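Local atomic coordinates of galacto-N-biose/lacto-N-biose I transporter substrate-binding protein (Bifidobacterium longum, PDB entry 2Z8F), a protein that binds lacto-N-biose I, galacto-N-biose and related oligosaccharides such as lacto-N-tetraose, probably delivering them to its ABC transporter for uptake. Residues Gly92-Tyr104 and Ala293-Glu306. Numbering follows the deposited sequence.
Sequences GLLQDVTQYAEQY and AVLKNSKHPKEAME. With ZN (zinc ion), chain E.
Gln95 reaches across to the turn Leu295-Ser298, where strand 290-294 leaves the mixed sheet of one lobe of this periplasmic-binding-protein fold. With CG anti to the backbone N (chi1 -173°) and chain extended, its NE2 donates almost straight to Ser298 O (3.0 Å), on a lone pair and in the amide plane. Gln95 NE2 also donates, less directly, to Leu295 O (3.3 Å); this oxygen accepts Ser298 N from the opposite face. Gln95 OE1 rests 3.3 Å from Pro301 CG. A leucine here would probably leave both Ser298 O and Leu295 O without this donor, and the turn looser. Backbone bonds Gln95 N to Val294 O and Lys296 N to Leu93 O flank the single bridge Leu94-Leu295. Helix 98-104 and the start of helix 301-311 run nearly parallel, segment axes 26° apart. Lys302 CA lies over one face of the Tyr100 ring, Lys302 CB 3.5 Å from Tyr100 CE1, and Gln99 CG over the other. Met305 brings CE to 3.7 Å from Ala101 CB and SD beside Val97 CG2. His300 and Glu303 join Asp12 in binding zinc. Tyr104 OH donates to Glu306 OE1 at 2.6 Å, nearly along the C-O axis, and a water links that hydroxyl to Lys302 O.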
loop_
_atom_site.group_PDB
_atom_site.type_symbol
_atom_site.label_atom_id
_atom_site.label_comp_id
_atom_site.label_asym_id
_atom_site.label_seq_id
_atom_site.Cartn_x
_atom_site.Cartn_y
_atom_site.Cartn_z
ATOM N N GLY A 92 2.958 10.915 19.476
ATOM C CA GLY A 92 2.037 11.932 20.017
ATOM C C GLY A 92 1.540 12.939 18.988
ATOM O O GLY A 92 1.206 14.083 19.334
ATOM N N LEU A 93 1.468 12.523 17.725
ATOM C CA LEU A 93 1.105 13.439 16.639
ATOM C C LEU A 93 -0.396 13.483 16.292
ATOM O O LEU A 93 -0.823 14.321 15.488
ATOM C CB LEU A 93 1.910 13.121 15.372
ATOM C CG LEU A 93 3.432 12.997 15.526
ATOM C CD1 LEU A 93 4.012 12.644 14.164
ATOM C CD2 LEU A 93 4.045 14.302 16.077
ATOM N N LEU A 94 -1.177 12.587 16.887
ATOM C CA LEU A 94 -2.593 12.457 16.538
ATOM C C LEU A 94 -3.535 13.013 17.593
ATOM O O LEU A 94 -3.153 13.185 18.754
ATOM C CB LEU A 94 -2.939 10.980 16.295
ATOM C CG LEU A 94 -2.011 10.249 15.316
ATOM C CD1 LEU A 94 -2.495 8.847 15.046
ATOM C CD2 LEU A 94 -1.890 11.017 13.994
ATOM N N GLN A 95 -4.774 13.263 17.170
ATOM C CA GLN A 95 -5.859 13.678 18.054
ATOM C C GLN A 95 -6.959 12.617 18.109
ATOM O O GLN A 95 -7.440 12.164 17.074
ATOM C CB GLN A 95 -6.464 14.991 17.548
ATOM C CG GLN A 95 -7.474 15.534 18.522
ATOM C CD GLN A 95 -7.999 16.921 18.184
ATOM O OE1 GLN A 95 -9.104 17.256 18.579
ATOM N NE2 GLN A 95 -7.212 17.731 17.478
ATOM N N ASP A 96 -7.338 12.217 19.324
ATOM C CA ASP A 96 -8.442 11.292 19.550
ATOM C C ASP A 96 -9.736 11.919 19.032
ATOM O O ASP A 96 -10.153 12.970 19.523
ATOM C CB ASP A 96 -8.538 11.031 21.064
ATOM C CG ASP A 96 -9.720 10.165 21.456
ATOM O OD1 ASP A 96 -10.555 9.851 20.596
ATOM O OD2 ASP A 96 -9.828 9.829 22.670
ATOM N N VAL A 97 -10.329 11.302 18.016
ATOM C CA VAL A 97 -11.583 11.789 17.409
ATOM C C VAL A 97 -12.662 10.714 17.478
ATOM O O VAL A 97 -13.558 10.632 16.619
ATOM C CB VAL A 97 -11.388 12.278 15.950
ATOM C CG1 VAL A 97 -10.648 13.619 15.920
ATOM C CG2 VAL A 97 -10.655 11.245 15.096
ATOM N N THR A 98 -12.569 9.853 18.492
ATOM C CA THR A 98 -13.513 8.756 18.644
ATOM C C THR A 98 -14.984 9.173 18.539
ATOM O O THR A 98 -15.774 8.511 17.847
ATOM C CB THR A 98 -13.271 8.023 19.984
ATOM O OG1 THR A 98 -11.911 7.575 20.020
ATOM C CG2 THR A 98 -14.181 6.807 20.118
ATOM N N GLN A 99 -15.339 10.259 19.221
ATOM C CA GLN A 99 -16.735 10.697 19.267
ATOM C C GLN A 99 -17.247 11.153 17.891
ATOM O O GLN A 99 -18.467 11.207 17.657
ATOM C CB GLN A 99 -16.932 11.798 20.302
ATOM C CG GLN A 99 -16.244 13.129 20.007
ATOM C CD GLN A 99 -16.871 14.278 20.801
ATOM O OE1 GLN A 99 -18.088 14.303 21.034
ATOM N NE2 GLN A 99 -16.044 15.234 21.207
ATOM N N TYR A 100 -16.314 11.483 16.992
ATOM C CA TYR A 100 -16.685 11.843 15.617
ATOM C C TYR A 100 -16.643 10.649 14.682
ATOM O O TYR A 100 -17.586 10.420 13.942
ATOM C CB TYR A 100 -15.813 12.989 15.088
ATOM C CG TYR A 100 -15.746 14.153 16.046
ATOM C CD1 TYR A 100 -16.892 14.887 16.356
ATOM C CD2 TYR A 100 -14.542 14.516 16.656
ATOM C CE1 TYR A 100 -16.858 15.934 17.256
ATOM C CE2 TYR A 100 -14.490 15.569 17.560
ATOM C CZ TYR A 100 -15.660 16.293 17.830
ATOM O OH TYR A 100 -15.609 17.336 18.705
ATOM N N ALA A 101 -15.552 9.873 14.730
ATOM C CA ALA A 101 -15.450 8.636 13.947
ATOM C C ALA A 101 -16.686 7.735 14.081
ATOM O O ALA A 101 -17.155 7.196 13.093
ATOM C CB ALA A 101 -14.175 7.849 14.317
ATOM N N GLU A 102 -17.197 7.590 15.306
ATOM C CA GLU A 102 -18.361 6.732 15.600
ATOM C C GLU A 102 -19.563 7.066 14.725
ATOM O O GLU A 102 -20.327 6.177 14.341
ATOM C CB GLU A 102 -18.805 6.886 17.064
ATOM C CG GLU A 102 -17.956 6.186 18.111
ATOM C CD GLU A 102 -18.403 6.532 19.551
ATOM O OE1 GLU A 102 -19.061 7.590 19.767
ATOM O OE2 GLU A 102 -18.077 5.754 20.476
ATOM N N GLN A 103 -19.720 8.349 14.412
ATOM C CA GLN A 103 -20.858 8.797 13.621
ATOM C C GLN A 103 -20.760 8.367 12.163
ATOM O O GLN A 103 -21.789 8.228 11.505
ATOM C CB GLN A 103 -21.061 10.325 13.739
ATOM C CG GLN A 103 -21.399 10.796 15.154
ATOM C CD GLN A 103 -22.487 9.955 15.793
ATOM O OE1 GLN A 103 -23.557 9.727 15.199
ATOM N NE2 GLN A 103 -22.223 9.483 16.998
ATOM N N TYR A 104 -19.529 8.139 11.672
ATOM C CA TYR A 104 -19.276 7.776 10.258
ATOM C C TYR A 104 -18.900 6.315 10.031
ATOM O O TYR A 104 -18.763 5.858 8.894
ATOM C CB TYR A 104 -18.214 8.701 9.636
ATOM C CG TYR A 104 -18.540 10.155 9.852
ATOM C CD1 TYR A 104 -19.635 10.760 9.191
ATOM C CD2 TYR A 104 -17.779 10.931 10.725
ATOM C CE1 TYR A 104 -19.946 12.101 9.420
ATOM C CE2 TYR A 104 -18.077 12.274 10.941
ATOM C CZ TYR A 104 -19.168 12.841 10.285
ATOM O OH TYR A 104 -19.461 14.160 10.503
ATOM N N ALA A 293 -5.734 10.989 9.010
ATOM C CA ALA A 293 -5.815 11.196 10.456
ATOM C C ALA A 293 -5.960 12.664 10.799
ATOM O O ALA A 293 -5.529 13.543 10.037
ATOM C CB ALA A 293 -4.562 10.629 11.148
ATOM N N VAL A 294 -6.570 12.923 11.956
ATOM C CA VAL A 294 -6.666 14.275 12.500
ATOM C C VAL A 294 -5.461 14.474 13.410
ATOM O O VAL A 294 -5.191 13.626 14.274
ATOM C CB VAL A 294 -7.987 14.495 13.289
ATOM C CG1 VAL A 294 -8.052 15.936 13.818
ATOM C CG2 VAL A 294 -9.199 14.203 12.381
ATOM N N LEU A 295 -4.721 15.560 13.199
ATOM C CA LEU A 295 -3.459 15.769 13.915
ATOM C C LEU A 295 -3.671 16.466 15.261
ATOM O O LEU A 295 -4.710 17.081 15.491
ATOM C CB LEU A 295 -2.456 16.525 13.030
ATOM C CG LEU A 295 -2.049 15.780 11.751
ATOM C CD1 LEU A 295 -0.855 16.442 11.081
ATOM C CD2 LEU A 295 -1.753 14.283 12.047
ATOM N N LYS A 296 -2.664 16.347 16.127
ATOM C CA LYS A 296 -2.730 16.716 17.547
ATOM C C LYS A 296 -3.448 18.020 17.904
ATOM O O LYS A 296 -4.371 18.015 18.727
ATOM C CB LYS A 296 -1.316 16.718 18.130
ATOM C CG LYS A 296 -1.232 16.988 19.620
ATOM C CD LYS A 296 0.218 17.224 20.018
ATOM C CE LYS A 296 0.307 17.933 21.352
ATOM N NZ LYS A 296 -0.137 17.060 22.482
ATOM N N ASN A 297 -3.024 19.110 17.291
ATOM C CA ASN A 297 -3.517 20.424 17.666
ATOM C C ASN A 297 -4.476 21.045 16.639
ATOM O O ASN A 297 -4.606 22.279 16.566
ATOM C CB ASN A 297 -2.340 21.364 17.920
ATOM C CG ASN A 297 -1.392 20.864 19.018
ATOM O OD1 ASN A 297 -0.200 20.694 18.772
ATOM N ND2 ASN A 297 -1.914 20.650 20.224
ATOM N N SER A 298 -5.145 20.208 15.845
ATOM C CA SER A 298 -6.287 20.702 15.071
ATOM C C SER A 298 -7.348 21.255 16.017
ATOM O O SER A 298 -7.755 20.591 16.957
ATOM C CB SER A 298 -6.918 19.621 14.197
ATOM O OG SER A 298 -8.093 20.145 13.577
ATOM N N LYS A 299 -7.793 22.474 15.731
ATOM C CA LYS A 299 -8.814 23.156 16.516
ATOM C C LYS A 299 -10.225 22.734 16.111
ATOM O O LYS A 299 -11.195 23.034 16.820
ATOM C CB LYS A 299 -8.680 24.675 16.312
ATOM C CG LYS A 299 -7.278 25.243 16.580
ATOM C CD LYS A 299 -6.863 25.027 18.040
ATOM C CE LYS A 299 -7.081 26.292 18.891
ATOM N NZ LYS A 299 -7.263 25.970 20.330
ATOM N N HIS A 300 -10.342 22.052 14.967
ATOM C CA HIS A 300 -11.647 21.738 14.411
ATOM C C HIS A 300 -11.790 20.289 14.022
ATOM O O HIS A 300 -12.070 19.987 12.866
ATOM C CB HIS A 300 -11.976 22.681 13.245
ATOM C CG HIS A 300 -12.101 24.112 13.672
ATOM N ND1 HIS A 300 -13.200 24.590 14.355
ATOM C CD2 HIS A 300 -11.241 25.154 13.560
ATOM C CE1 HIS A 300 -13.014 25.871 14.634
ATOM N NE2 HIS A 300 -11.837 26.239 14.151
ATOM N N PRO A 301 -11.623 19.370 15.002
ATOM C CA PRO A 301 -11.760 17.948 14.685
ATOM C C PRO A 301 -13.131 17.555 14.147
ATOM O O PRO A 301 -13.206 16.687 13.286
ATOM C CB PRO A 301 -11.527 17.253 16.031
ATOM C CG PRO A 301 -11.787 18.297 17.067
ATOM C CD PRO A 301 -11.355 19.597 16.434
ATOM N N LYS A 302 -14.213 18.161 14.638
ATOM C CA LYS A 302 -15.536 17.783 14.138
ATOM C C LYS A 302 -15.709 18.073 12.658
ATOM O O LYS A 302 -16.187 17.239 11.896
ATOM C CB LYS A 302 -16.657 18.481 14.909
ATOM C CG LYS A 302 -18.014 17.971 14.491
ATOM C CD LYS A 302 -19.160 18.418 15.360
ATOM C CE LYS A 302 -20.432 17.740 14.868
ATOM N NZ LYS A 302 -21.647 17.988 15.732
ATOM N N GLU A 303 -15.345 19.284 12.255
ATOM C CA GLU A 303 -15.507 19.656 10.862
ATOM C C GLU A 303 -14.460 19.001 9.951
ATOM O O GLU A 303 -14.747 18.672 8.809
ATOM C CB GLU A 303 -15.513 21.184 10.709
ATOM C CG GLU A 303 -16.661 21.870 11.443
ATOM C CD GLU A 303 -16.363 22.076 12.914
ATOM O OE1 GLU A 303 -15.199 22.432 13.258
ATOM O OE2 GLU A 303 -17.291 21.884 13.758
ATOM N N ALA A 304 -13.244 18.803 10.452
ATOM C CA ALA A 304 -12.291 17.992 9.738
ATOM C C ALA A 304 -12.866 16.616 9.395
ATOM O O ALA A 304 -12.740 16.142 8.265
ATOM C CB ALA A 304 -10.990 17.856 10.538
ATOM N N MET A 305 -13.507 15.979 10.375
ATOM C CA MET A 305 -14.066 14.649 10.169
ATOM C C MET A 305 -15.327 14.655 9.296
ATOM O O MET A 305 -15.558 13.739 8.500
ATOM C CB MET A 305 -14.336 13.999 11.526
ATOM C CG MET A 305 -13.028 13.674 12.275
ATOM S SD MET A 305 -12.258 12.182 11.617
ATOM C CE MET A 305 -13.251 10.870 12.387
ATOM N N GLU A 306 -16.106 15.727 9.407
ATOM C CA GLU A 306 -17.278 15.915 8.555
ATOM C C GLU A 306 -16.875 15.929 7.068
ATOM O O GLU A 306 -17.414 15.193 6.228
ATOM C CB GLU A 306 -17.953 17.236 8.928
ATOM C CG GLU A 306 -19.072 17.667 7.966
ATOM C CD GLU A 306 -20.356 16.838 8.042
ATOM O OE1 GLU A 306 -20.419 15.770 8.699
ATOM O OE2 GLU A 306 -21.326 17.276 7.388
HETATM ZN ZN ZN E . -14.865 23.518 14.789
HETATM O O HOH W 1 -0.106 14.086 22.063
HETATM O O HOH W 2 -17.827 15.237 12.731
#